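Protein (alpha-2u-globulin) (Rattus norvegicus, PDB 2A2U) is a lipocalin that probably carries small hydrophobic molecules inside its beta barrel and can take up a hyaline droplet inducer. Local coordinates at residues G55-F60 with E102-N107; F73-K78 with L86-Y91; S45-K50 with N129-Q134; V120-I125 with L135-G140. One frame throughout, in Å; residues are numbered along the deposited sequence.

In the fold
From the N terminus, the chain leaves strand 36-44 and enters a long loop. Its first part, 45-50, opens contact 3, which closes only at 129-134. Inside that span, the end of the same loop meets the 102-107 turn in contact 1, and contact 2, the hairpin of strands 70-78 and 83-92, is nested inside contact 1. Contact 4 joins strands 119-128 and 131-140. It follows contacts 1 and 2 in series but crosses contact 3, as both use strand 131-140. Contacts 2 and 4 build the wall of the curled sheet, meeting where Phe-73 touches Phe-122; contacts 1 and 3 tie the loop to turns and strand starts, sharing the Lys-50 to Asp-104 salt bridge.

Contact 1 of 4, residues G55-F60 with E102-N107; sequences GSMRVF and EYDGGN
Tyr-103 and Asp-104 carry the polar part of the contact, reaching the turn at Ser-56 with two hydrogen bonds. The phenol OH of Tyr-103 donates to Ser-56 O at 2.7 Å, approaching slightly tilted from the carbonyl plane, with the carbonyl oxygen lying at the ring's edge. Tyr-103 stretches across to the 55-58 type I turn because its chi1 of 177° swings the ring away from its own N. Beside it Ser-56 OG gives a weak hydrogen bond to Asp-104 OD2, 3.0 Å away. That carboxylate is gripped more firmly from outside, OD1 by a salt bridge to Lys-128 and OD2 by one to Lys-50, so the serine is a minor third partner.

The apolar part belongs to Met-57. Bent at chi2 (-54°), its chain brings the thioether to the edge of the Tyr-103 ring, a Met-aromatic contact with SD 5.1 Å from the centroid. Its methyl CE lies 3.8 Å from Tyr-103 CD2 and 3.7 Å from Asp-104 CB.

A bond within the 102-107 turn steadies the aromatic residue: Asn-107 ND2 donates to Tyr-103 O at 2.8 Å, nearly in the plane of its amide, while Asn-126 holds Asn-107 OD1. The pairing of the long loop after the first barrel strand with the turn between strands 99-102 and 106-114 is characteristic of the open end of the lipocalin calyx, where the loop folds over the mouth.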
# COMPACT_ATOMS: atom_id res chain seq x y z
N GLY A 55 -8.39 -4.31 -21.86
CA GLY A 55 -9.26 -3.84 -20.80
C GLY A 55 -8.65 -4.19 -19.46
O GLY A 55 -8.10 -5.27 -19.29
N SER A 56 -8.73 -3.26 -18.51
CA SER A 56 -8.16 -3.48 -17.18
C SER A 56 -8.79 -4.64 -16.43
O SER A 56 -8.14 -5.26 -15.60
CB SER A 56 -8.30 -2.22 -16.33
OG SER A 56 -9.66 -1.97 -15.99
N MET A 57 -10.07 -4.91 -16.69
CA MET A 57 -10.76 -5.99 -16.00
C MET A 57 -10.59 -7.37 -16.65
O MET A 57 -11.00 -8.39 -16.07
CB MET A 57 -12.23 -5.64 -15.81
CG MET A 57 -12.48 -4.39 -14.97
SD MET A 57 -11.69 -4.42 -13.35
CE MET A 57 -11.50 -2.61 -13.07
N ARG A 58 -10.00 -7.42 -17.84
CA ARG A 58 -9.76 -8.70 -18.51
C ARG A 58 -8.52 -9.32 -17.86
O ARG A 58 -7.42 -9.27 -18.41
CB ARG A 58 -9.53 -8.53 -20.01
CG ARG A 58 -9.22 -9.85 -20.72
CD ARG A 58 -8.85 -9.67 -22.18
NE ARG A 58 -9.99 -9.83 -23.07
CZ ARG A 58 -10.12 -10.81 -23.96
NH1 ARG A 58 -9.17 -11.73 -24.08
NH2 ARG A 58 -11.20 -10.88 -24.73
N VAL A 59 -8.70 -9.85 -16.65
CA VAL A 59 -7.60 -10.44 -15.91
C VAL A 59 -7.63 -11.96 -15.96
O VAL A 59 -8.70 -12.58 -15.94
CB VAL A 59 -7.57 -9.97 -14.42
CG1 VAL A 59 -7.66 -8.46 -14.36
CG2 VAL A 59 -8.67 -10.63 -13.61
N PHE A 60 -6.44 -12.55 -16.01
CA PHE A 60 -6.29 -13.99 -16.07
C PHE A 60 -5.80 -14.49 -14.72
O PHE A 60 -4.60 -14.50 -14.43
CB PHE A 60 -5.30 -14.34 -17.18
CG PHE A 60 -5.64 -13.70 -18.50
CD1 PHE A 60 -6.92 -13.82 -19.03
CD2 PHE A 60 -4.68 -12.99 -19.21
CE1 PHE A 60 -7.25 -13.23 -20.25
CE2 PHE A 60 -5.01 -12.39 -20.44
CZ PHE A 60 -6.30 -12.52 -20.95
N GLU A 102 -8.48 -1.70 -4.31
CA GLU A 102 -8.25 -0.54 -5.14
C GLU A 102 -7.58 -1.02 -6.42
O GLU A 102 -6.49 -1.57 -6.39
CB GLU A 102 -7.36 0.47 -4.41
CG GLU A 102 -7.26 1.84 -5.10
CD GLU A 102 -8.56 2.64 -5.07
OE1 GLU A 102 -9.47 2.32 -4.28
OE2 GLU A 102 -8.67 3.61 -5.84
N TYR A 103 -8.29 -0.88 -7.53
CA TYR A 103 -7.76 -1.30 -8.82
C TYR A 103 -8.57 -0.64 -9.92
O TYR A 103 -9.71 -1.03 -10.16
CB TYR A 103 -7.84 -2.83 -8.98
CG TYR A 103 -7.36 -3.29 -10.34
CD1 TYR A 103 -6.00 -3.28 -10.66
CD2 TYR A 103 -8.26 -3.72 -11.32
CE1 TYR A 103 -5.54 -3.68 -11.92
CE2 TYR A 103 -7.81 -4.13 -12.58
CZ TYR A 103 -6.45 -4.11 -12.87
OH TYR A 103 -5.99 -4.51 -14.11
N ASP A 104 -7.98 0.35 -10.58
CA ASP A 104 -8.67 1.06 -11.65
C ASP A 104 -9.94 1.66 -11.04
O ASP A 104 -11.02 1.60 -11.65
CB ASP A 104 -9.02 0.09 -12.77
CG ASP A 104 -9.47 0.79 -14.02
OD1 ASP A 104 -8.73 1.65 -14.52
OD2 ASP A 104 -10.55 0.47 -14.52
N GLY A 105 -9.80 2.17 -9.82
CA GLY A 105 -10.91 2.75 -9.08
C GLY A 105 -11.14 2.02 -7.77
O GLY A 105 -10.30 1.24 -7.32
N GLY A 106 -12.28 2.29 -7.14
CA GLY A 106 -12.60 1.64 -5.88
C GLY A 106 -13.53 0.50 -6.21
O GLY A 106 -14.57 0.71 -6.82
N ASN A 107 -13.15 -0.71 -5.80
CA ASN A 107 -13.95 -1.89 -6.09
C ASN A 107 -14.54 -2.57 -4.87
O ASN A 107 -13.87 -2.76 -3.87
CB ASN A 107 -13.10 -2.94 -6.82
CG ASN A 107 -12.51 -2.42 -8.10
OD1 ASN A 107 -13.21 -2.28 -9.10
ND2 ASN A 107 -11.21 -2.18 -8.10

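Contact 2 of 4, residues F73-K78 with L86-Y91; sequences FKFRIK and LYLVAY
Phe-75 lies against Leu-86 and Leu-88 of the neighbouring strand and presents a different part of its ring to each. Leu-86 CB sits over the ring face, a CH-pi contact with 4.2 Å to the Phe-75 centroid, while Leu-88 CG comes up in the ring plane, 3.9 Å from Phe-75 CE1. The ring is swung there by chi1 of 63°, which sets CG between the backbone N and the carbonyl carbon. Ile-77 CG2 extends the apolar row against Leu-86 CD1, and at the other end Phe-73 meets Ala-90 CB with its edge, through CE1 at 3.9 Å.

On the opposite face of the sheet Lys-74 and Tyr-87 cross at about a right angle, Lys-74 CB resting 3.4 Å from Tyr-87 CD2, while Phe-73 O stands above one face of the tyrosine ring. The polar ends lead elsewhere: Tyr-87 OH bonds to Asp-65, and Lys-74 NZ makes a salt bridge with Asp-65 of the third subunit, whose own Tyr-87 stacks on this one. A serine in place of Tyr-87 would probably leave Asp-65 without its phenol partner, bare the lysine's aliphatic stem and break the ring stack between subunits.

Four backbone hydrogen bonds fix the register, from Phe-73 N to Leu-88 O (2.8 Å) through to Leu-86 N to Phe-75 O (3.0 Å). This is an antiparallel beta hairpin of the lipocalin barrel, its phenylalanines turned inward and its tyrosine and lysine toward a subunit interface.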
# COMPACT_ATOMS: atom_id res chain seq x y z
N PHE A 73 -4.71 -11.96 -4.46
CA PHE A 73 -4.99 -12.45 -5.80
C PHE A 73 -3.76 -12.30 -6.68
O PHE A 73 -3.29 -11.19 -6.90
CB PHE A 73 -6.13 -11.66 -6.44
CG PHE A 73 -7.46 -11.86 -5.77
CD1 PHE A 73 -7.81 -11.12 -4.65
CD2 PHE A 73 -8.38 -12.77 -6.29
CE1 PHE A 73 -9.05 -11.29 -4.04
CE2 PHE A 73 -9.63 -12.94 -5.68
CZ PHE A 73 -9.96 -12.21 -4.56
N LYS A 74 -3.22 -13.42 -7.16
CA LYS A 74 -2.08 -13.37 -8.07
C LYS A 74 -2.65 -13.68 -9.44
O LYS A 74 -3.22 -14.74 -9.64
CB LYS A 74 -1.03 -14.41 -7.70
CG LYS A 74 0.14 -14.35 -8.62
CD LYS A 74 1.26 -15.16 -8.09
CE LYS A 74 1.84 -16.01 -9.19
NZ LYS A 74 3.08 -16.71 -8.77
N PHE A 75 -2.50 -12.76 -10.38
CA PHE A 75 -3.06 -12.94 -11.71
C PHE A 75 -2.19 -12.28 -12.77
O PHE A 75 -1.28 -11.53 -12.45
CB PHE A 75 -4.44 -12.31 -11.77
CG PHE A 75 -4.43 -10.83 -11.54
CD1 PHE A 75 -4.33 -10.32 -10.25
CD2 PHE A 75 -4.46 -9.95 -12.62
CE1 PHE A 75 -4.27 -8.94 -10.03
CE2 PHE A 75 -4.40 -8.56 -12.41
CZ PHE A 75 -4.30 -8.06 -11.11
N ARG A 76 -2.51 -12.55 -14.04
CA ARG A 76 -1.76 -11.98 -15.15
C ARG A 76 -2.65 -11.08 -15.97
O ARG A 76 -3.87 -11.24 -16.01
CB ARG A 76 -1.18 -13.06 -16.05
CG ARG A 76 0.00 -13.76 -15.45
CD ARG A 76 1.00 -14.13 -16.51
NE ARG A 76 1.82 -15.26 -16.07
CZ ARG A 76 1.44 -16.53 -16.19
NH1 ARG A 76 0.26 -16.83 -16.73
NH2 ARG A 76 2.21 -17.49 -15.70
N ILE A 77 -2.02 -10.14 -16.66
CA ILE A 77 -2.75 -9.22 -17.49
C ILE A 77 -1.87 -8.82 -18.66
O ILE A 77 -0.68 -8.60 -18.50
CB ILE A 77 -3.21 -7.99 -16.68
CG1 ILE A 77 -4.11 -7.10 -17.53
CG2 ILE A 77 -2.02 -7.20 -16.17
CD1 ILE A 77 -4.89 -6.11 -16.73
N LYS A 78 -2.46 -8.80 -19.86
CA LYS A 78 -1.73 -8.46 -21.06
C LYS A 78 -1.78 -6.95 -21.29
O LYS A 78 -2.79 -6.42 -21.75
CB LYS A 78 -2.36 -9.17 -22.25
CG LYS A 78 -1.38 -9.67 -23.27
CD LYS A 78 -2.15 -10.41 -24.34
CE LYS A 78 -1.24 -11.22 -25.23
NZ LYS A 78 -2.04 -11.97 -26.25
N LEU A 86 0.89 -9.69 -11.62
CA LEU A 86 0.50 -8.81 -10.53
C LEU A 86 -0.05 -9.56 -9.32
O LEU A 86 -0.25 -10.77 -9.38
CB LEU A 86 -0.56 -7.81 -11.01
CG LEU A 86 -0.18 -6.86 -12.15
CD1 LEU A 86 -1.36 -5.96 -12.47
CD2 LEU A 86 1.02 -6.04 -11.73
N TYR A 87 -0.27 -8.85 -8.23
CA TYR A 87 -0.81 -9.44 -7.00
C TYR A 87 -1.49 -8.34 -6.20
O TYR A 87 -0.85 -7.36 -5.82
CB TYR A 87 0.30 -10.05 -6.16
CG TYR A 87 -0.20 -10.91 -5.00
CD1 TYR A 87 -0.65 -10.31 -3.81
CD2 TYR A 87 -0.25 -12.30 -5.10
CE1 TYR A 87 -1.14 -11.08 -2.76
CE2 TYR A 87 -0.73 -13.08 -4.05
CZ TYR A 87 -1.18 -12.46 -2.89
OH TYR A 87 -1.66 -13.24 -1.84
N LEU A 88 -2.79 -8.49 -5.95
CA LEU A 88 -3.55 -7.49 -5.21
C LEU A 88 -4.15 -8.07 -3.96
O LEU A 88 -4.52 -9.24 -3.92
CB LEU A 88 -4.68 -6.92 -6.08
CG LEU A 88 -4.32 -6.14 -7.34
CD1 LEU A 88 -5.58 -5.74 -8.09
CD2 LEU A 88 -3.52 -4.91 -6.96
N VAL A 89 -4.24 -7.25 -2.92
CA VAL A 89 -4.85 -7.67 -1.67
C VAL A 89 -6.20 -6.97 -1.54
O VAL A 89 -6.32 -5.78 -1.80
CB VAL A 89 -3.97 -7.34 -0.46
CG1 VAL A 89 -4.71 -7.63 0.83
CG2 VAL A 89 -2.70 -8.16 -0.50
N ALA A 90 -7.23 -7.74 -1.22
CA ALA A 90 -8.57 -7.22 -1.05
C ALA A 90 -8.92 -7.37 0.42
O ALA A 90 -8.75 -8.43 0.99
CB ALA A 90 -9.55 -8.01 -1.92
N TYR A 91 -9.43 -6.31 1.04
CA TYR A 91 -9.76 -6.35 2.46
C TYR A 91 -11.21 -6.58 2.76
O TYR A 91 -12.08 -6.09 2.05
CB TYR A 91 -9.34 -5.05 3.09
CG TYR A 91 -7.90 -4.78 2.87
CD1 TYR A 91 -6.94 -5.47 3.60
CD2 TYR A 91 -7.50 -3.84 1.95
CE1 TYR A 91 -5.59 -5.23 3.40
CE2 TYR A 91 -6.16 -3.59 1.74
CZ TYR A 91 -5.21 -4.29 2.47
OH TYR A 91 -3.87 -4.06 2.24

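Contact 3 of 4, residues S45-K50 with N129-Q134; sequences SNKREK and NGETFQ
Phe-133 is the flat group on which three residues of 45-50 converge. Lys-50 lays its aliphatic chain across one face, CG making a CH-pi contact 4.1 Å from the Phe-133 centroid and 29° off the ring normal. Lys-47 crosses the aromatic side chain at about a right angle and comes to it obliquely, its CD 3.9 Å from Phe-133 CD2. Ser-45 OG, also oblique to the ring, lies 3.6 Å from Phe-133 CD1. With chi1 of 76°, the phenylalanine holds its ring between its own backbone N and carbonyl carbon, under the two lysine chains. Were Phe-133 cut back to an alanine, a gap would probably open beneath these chains, leaving their methylenes without an aromatic bed.

The same serine makes the polar link: OG donates to Gln-134 O at 2.8 Å, meeting that carbonyl almost head-on. As acceptor, OG takes the N-H of Lys-47 at 3.3 Å, an ST turn, so the one hydroxyl both shapes the loop and pins it to the strand.

The charged ends find other mates. Lys-50 NZ forms a salt bridge with Asp-104, whereas Lys-47 NZ has at most a long ion pair with Glu-49, and its 4.5 Å to Glu-131 OE1 is beyond a salt bridge; both glutamates are poorly ordered. At the open end of the lipocalin barrel the first strand's long loop is fastened to the start of strand 131-140.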
# COMPACT_ATOMS: atom_id res chain seq x y z
N SER A 45 -19.38 -8.07 -18.39
CA SER A 45 -19.61 -6.70 -17.94
C SER A 45 -20.35 -5.96 -19.02
O SER A 45 -20.05 -6.16 -20.20
CB SER A 45 -18.29 -5.98 -17.67
OG SER A 45 -18.52 -4.65 -17.23
N ASN A 46 -21.32 -5.13 -18.65
CA ASN A 46 -22.04 -4.37 -19.66
C ASN A 46 -21.13 -3.27 -20.23
O ASN A 46 -21.34 -2.82 -21.35
CB ASN A 46 -23.35 -3.81 -19.11
CG ASN A 46 -24.57 -4.66 -19.51
OD1 ASN A 46 -24.46 -5.57 -20.33
ND2 ASN A 46 -25.72 -4.36 -18.93
N LYS A 47 -20.11 -2.88 -19.45
CA LYS A 47 -19.12 -1.89 -19.89
C LYS A 47 -18.03 -2.73 -20.56
O LYS A 47 -16.89 -2.81 -20.10
CB LYS A 47 -18.54 -1.11 -18.69
CG LYS A 47 -17.71 0.12 -19.08
CD LYS A 47 -17.95 1.28 -18.10
CE LYS A 47 -17.39 2.61 -18.62
NZ LYS A 47 -15.92 2.78 -18.44
N ARG A 48 -18.44 -3.35 -21.67
CA ARG A 48 -17.63 -4.25 -22.48
C ARG A 48 -16.19 -3.86 -22.76
O ARG A 48 -15.32 -4.72 -22.89
CB ARG A 48 -18.35 -4.51 -23.79
CG ARG A 48 -18.32 -5.95 -24.23
CD ARG A 48 -18.92 -6.10 -25.60
NE ARG A 48 -19.01 -7.50 -26.00
CZ ARG A 48 -17.98 -8.24 -26.39
NH1 ARG A 48 -16.75 -7.72 -26.43
NH2 ARG A 48 -18.16 -9.50 -26.73
N GLU A 49 -15.93 -2.56 -22.86
CA GLU A 49 -14.59 -2.03 -23.13
C GLU A 49 -13.57 -2.56 -22.11
O GLU A 49 -12.41 -2.81 -22.45
CB GLU A 49 -14.65 -0.50 -23.09
CG GLU A 49 -13.31 0.21 -23.00
CD GLU A 49 -13.44 1.63 -22.49
OE1 GLU A 49 -14.17 1.85 -21.50
OE2 GLU A 49 -12.81 2.53 -23.07
N LYS A 50 -14.03 -2.73 -20.87
CA LYS A 50 -13.22 -3.19 -19.75
C LYS A 50 -12.78 -4.65 -19.81
O LYS A 50 -11.69 -5.00 -19.35
CB LYS A 50 -13.98 -2.96 -18.44
CG LYS A 50 -14.31 -1.51 -18.16
CD LYS A 50 -13.06 -0.76 -17.78
CE LYS A 50 -13.35 0.70 -17.53
NZ LYS A 50 -12.14 1.42 -17.04
N ASN A 129 -14.19 8.16 -10.75
CA ASN A 129 -14.53 9.48 -11.25
C ASN A 129 -16.02 9.64 -11.50
O ASN A 129 -16.44 9.90 -12.62
CB ASN A 129 -13.73 9.80 -12.52
CG ASN A 129 -12.23 9.74 -12.30
OD1 ASN A 129 -11.71 10.24 -11.30
ND2 ASN A 129 -11.52 9.12 -13.24
N GLY A 130 -16.82 9.44 -10.45
CA GLY A 130 -18.26 9.58 -10.56
C GLY A 130 -19.01 8.42 -11.20
O GLY A 130 -20.21 8.27 -10.97
N GLU A 131 -18.32 7.59 -11.98
CA GLU A 131 -18.96 6.45 -12.65
C GLU A 131 -18.77 5.09 -11.99
O GLU A 131 -17.79 4.84 -11.28
CB GLU A 131 -18.50 6.36 -14.10
CG GLU A 131 -18.98 7.49 -14.98
CD GLU A 131 -18.37 7.46 -16.35
OE1 GLU A 131 -17.63 6.51 -16.67
OE2 GLU A 131 -18.63 8.39 -17.14
N THR A 132 -19.72 4.20 -12.27
CA THR A 132 -19.71 2.83 -11.76
C THR A 132 -20.06 1.84 -12.86
O THR A 132 -20.56 2.22 -13.92
CB THR A 132 -20.73 2.63 -10.64
OG1 THR A 132 -22.06 2.80 -11.16
CG2 THR A 132 -20.51 3.60 -9.50
N PHE A 133 -19.77 0.57 -12.61
CA PHE A 133 -20.10 -0.51 -13.54
C PHE A 133 -19.96 -1.85 -12.85
O PHE A 133 -19.19 -2.01 -11.92
CB PHE A 133 -19.28 -0.44 -14.85
CG PHE A 133 -17.84 -0.89 -14.73
CD1 PHE A 133 -17.51 -2.24 -14.79
CD2 PHE A 133 -16.82 0.04 -14.59
CE1 PHE A 133 -16.17 -2.65 -14.72
CE2 PHE A 133 -15.49 -0.36 -14.52
CZ PHE A 133 -15.17 -1.71 -14.59
N GLN A 134 -20.80 -2.79 -13.27
CA GLN A 134 -20.80 -4.14 -12.73
C GLN A 134 -19.85 -5.02 -13.52
O GLN A 134 -19.63 -4.81 -14.71
CB GLN A 134 -22.19 -4.74 -12.79
CG GLN A 134 -23.17 -4.18 -11.81
CD GLN A 134 -24.44 -5.00 -11.78
OE1 GLN A 134 -24.40 -6.20 -11.54
NE2 GLN A 134 -25.57 -4.36 -12.05

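Contact 4 of 4, residues V120-I125 with L135-G140; sequences VMFHLI and LMVLYG
Strands 119-128 and 131-140 form an antiparallel beta hairpin of the lipocalin barrel, in which Val-120, Phe-122 and Leu-124 face Tyr-139, Val-137 and Leu-135 as hydrogen-bonded pairs. Six backbone bonds join them, among them Tyr-139 N to Val-120 O at 2.9 Å and Leu-124 N to Leu-135 O at 2.7 Å.

On the face bearing these pairs, Phe-122 and Tyr-139 meet rim to rim, planes at 62° and CE2 of the phenylalanine 3.4 Å from CD2 of the tyrosine, so neither ring lies over the other. Val-120 CG1 touches Tyr-139 CB, Phe-122 CB packs on Val-137 CG2, and Leu-124 CD2 rests on Leu-135 CB at 3.6 Å.

Across the sheet Met-121 and Leu-138 run side by side, while Met-136 puts CG in the plane of the His-123 ring, 3.4 Å from its CD2, with SD also at the ring's edge. His-123 NE2 is hydrogen-bonded to Gln-134 OE1, which helps, with the adjoining His-160 ring, to set the imidazole's turn. Helix 147-158 packs on Met-121 and Met-136. The hairpin thus has two largely apolar sides: one packs in part against the helix, and the other faces the barrel interior, consistent with a cavity for hydrophobic ligands.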
# COMPACT_ATOMS: atom_id res chain seq x y z
N VAL A 120 -16.16 -20.66 -8.77
CA VAL A 120 -16.40 -19.54 -7.87
C VAL A 120 -16.81 -18.36 -8.73
O VAL A 120 -16.15 -18.04 -9.71
CB VAL A 120 -15.19 -19.18 -6.96
CG1 VAL A 120 -14.02 -18.65 -7.77
CG2 VAL A 120 -15.62 -18.17 -5.93
N MET A 121 -17.97 -17.81 -8.42
CA MET A 121 -18.51 -16.68 -9.16
C MET A 121 -18.43 -15.44 -8.27
O MET A 121 -18.91 -15.44 -7.13
CB MET A 121 -19.96 -16.95 -9.56
CG MET A 121 -20.17 -18.32 -10.21
SD MET A 121 -21.85 -18.64 -10.73
CE MET A 121 -21.60 -20.03 -11.79
N PHE A 122 -17.73 -14.42 -8.76
CA PHE A 122 -17.59 -13.18 -8.02
C PHE A 122 -18.42 -12.12 -8.72
O PHE A 122 -18.60 -12.16 -9.93
CB PHE A 122 -16.13 -12.71 -8.03
CG PHE A 122 -15.21 -13.52 -7.17
CD1 PHE A 122 -15.06 -13.23 -5.82
CD2 PHE A 122 -14.41 -14.52 -7.72
CE1 PHE A 122 -14.14 -13.90 -5.05
CE2 PHE A 122 -13.49 -15.20 -6.95
CZ PHE A 122 -13.35 -14.89 -5.61
N HIS A 123 -18.93 -11.18 -7.94
CA HIS A 123 -19.71 -10.07 -8.48
C HIS A 123 -19.03 -8.80 -7.98
O HIS A 123 -18.89 -8.60 -6.78
CB HIS A 123 -21.15 -10.12 -8.00
CG HIS A 123 -21.95 -8.93 -8.42
ND1 HIS A 123 -22.33 -7.95 -7.55
CD2 HIS A 123 -22.39 -8.55 -9.65
CE1 HIS A 123 -22.97 -6.99 -8.21
NE2 HIS A 123 -23.01 -7.34 -9.49
N LEU A 124 -18.62 -7.95 -8.91
CA LEU A 124 -17.92 -6.73 -8.56
C LEU A 124 -18.50 -5.45 -9.12
O LEU A 124 -18.93 -5.40 -10.27
CB LEU A 124 -16.45 -6.86 -8.99
CG LEU A 124 -15.56 -5.61 -9.04
CD1 LEU A 124 -14.13 -5.99 -8.81
CD2 LEU A 124 -15.69 -4.86 -10.36
N ILE A 125 -18.47 -4.39 -8.31
CA ILE A 125 -18.93 -3.07 -8.72
C ILE A 125 -17.70 -2.16 -8.67
O ILE A 125 -16.95 -2.18 -7.71
CB ILE A 125 -19.99 -2.49 -7.79
CG1 ILE A 125 -21.12 -3.48 -7.59
CG2 ILE A 125 -20.56 -1.21 -8.40
CD1 ILE A 125 -22.09 -3.06 -6.50
N LEU A 135 -19.33 -6.03 -12.84
CA LEU A 135 -18.43 -7.00 -13.43
C LEU A 135 -18.69 -8.34 -12.76
O LEU A 135 -18.81 -8.40 -11.55
CB LEU A 135 -16.98 -6.62 -13.19
CG LEU A 135 -16.03 -7.69 -13.72
CD1 LEU A 135 -15.97 -7.60 -15.22
CD2 LEU A 135 -14.66 -7.47 -13.16
N MET A 136 -18.80 -9.41 -13.55
CA MET A 136 -19.02 -10.74 -12.99
C MET A 136 -18.04 -11.72 -13.59
O MET A 136 -17.81 -11.71 -14.79
CB MET A 136 -20.46 -11.19 -13.20
CG MET A 136 -21.36 -10.67 -12.13
SD MET A 136 -23.04 -11.18 -12.29
CE MET A 136 -22.93 -12.86 -11.80
N VAL A 137 -17.41 -12.52 -12.75
CA VAL A 137 -16.45 -13.49 -13.24
C VAL A 137 -16.67 -14.88 -12.69
O VAL A 137 -17.18 -15.07 -11.58
CB VAL A 137 -15.00 -13.06 -12.91
CG1 VAL A 137 -14.61 -11.84 -13.70
CG2 VAL A 137 -14.87 -12.76 -11.44
N LEU A 138 -16.30 -15.86 -13.52
CA LEU A 138 -16.39 -17.26 -13.16
C LEU A 138 -14.98 -17.81 -13.20
O LEU A 138 -14.28 -17.66 -14.20
CB LEU A 138 -17.27 -18.03 -14.17
CG LEU A 138 -17.32 -19.55 -14.05
CD1 LEU A 138 -17.88 -19.93 -12.70
CD2 LEU A 138 -18.18 -20.13 -15.15
N TYR A 139 -14.53 -18.36 -12.07
CA TYR A 139 -13.20 -18.96 -11.97
C TYR A 139 -13.37 -20.45 -11.78
O TYR A 139 -14.30 -20.88 -11.10
CB TYR A 139 -12.43 -18.42 -10.77
CG TYR A 139 -12.02 -16.98 -10.91
CD1 TYR A 139 -11.71 -16.45 -12.15
CD2 TYR A 139 -11.95 -16.15 -9.80
CE1 TYR A 139 -11.34 -15.14 -12.29
CE2 TYR A 139 -11.59 -14.83 -9.92
CZ TYR A 139 -11.29 -14.33 -11.17
OH TYR A 139 -10.92 -13.02 -11.32
N GLY A 140 -12.47 -21.22 -12.37
CA GLY A 140 -12.54 -22.66 -12.23
C GLY A 140 -11.21 -23.14 -11.73
O GLY A 140 -10.21 -22.46 -11.95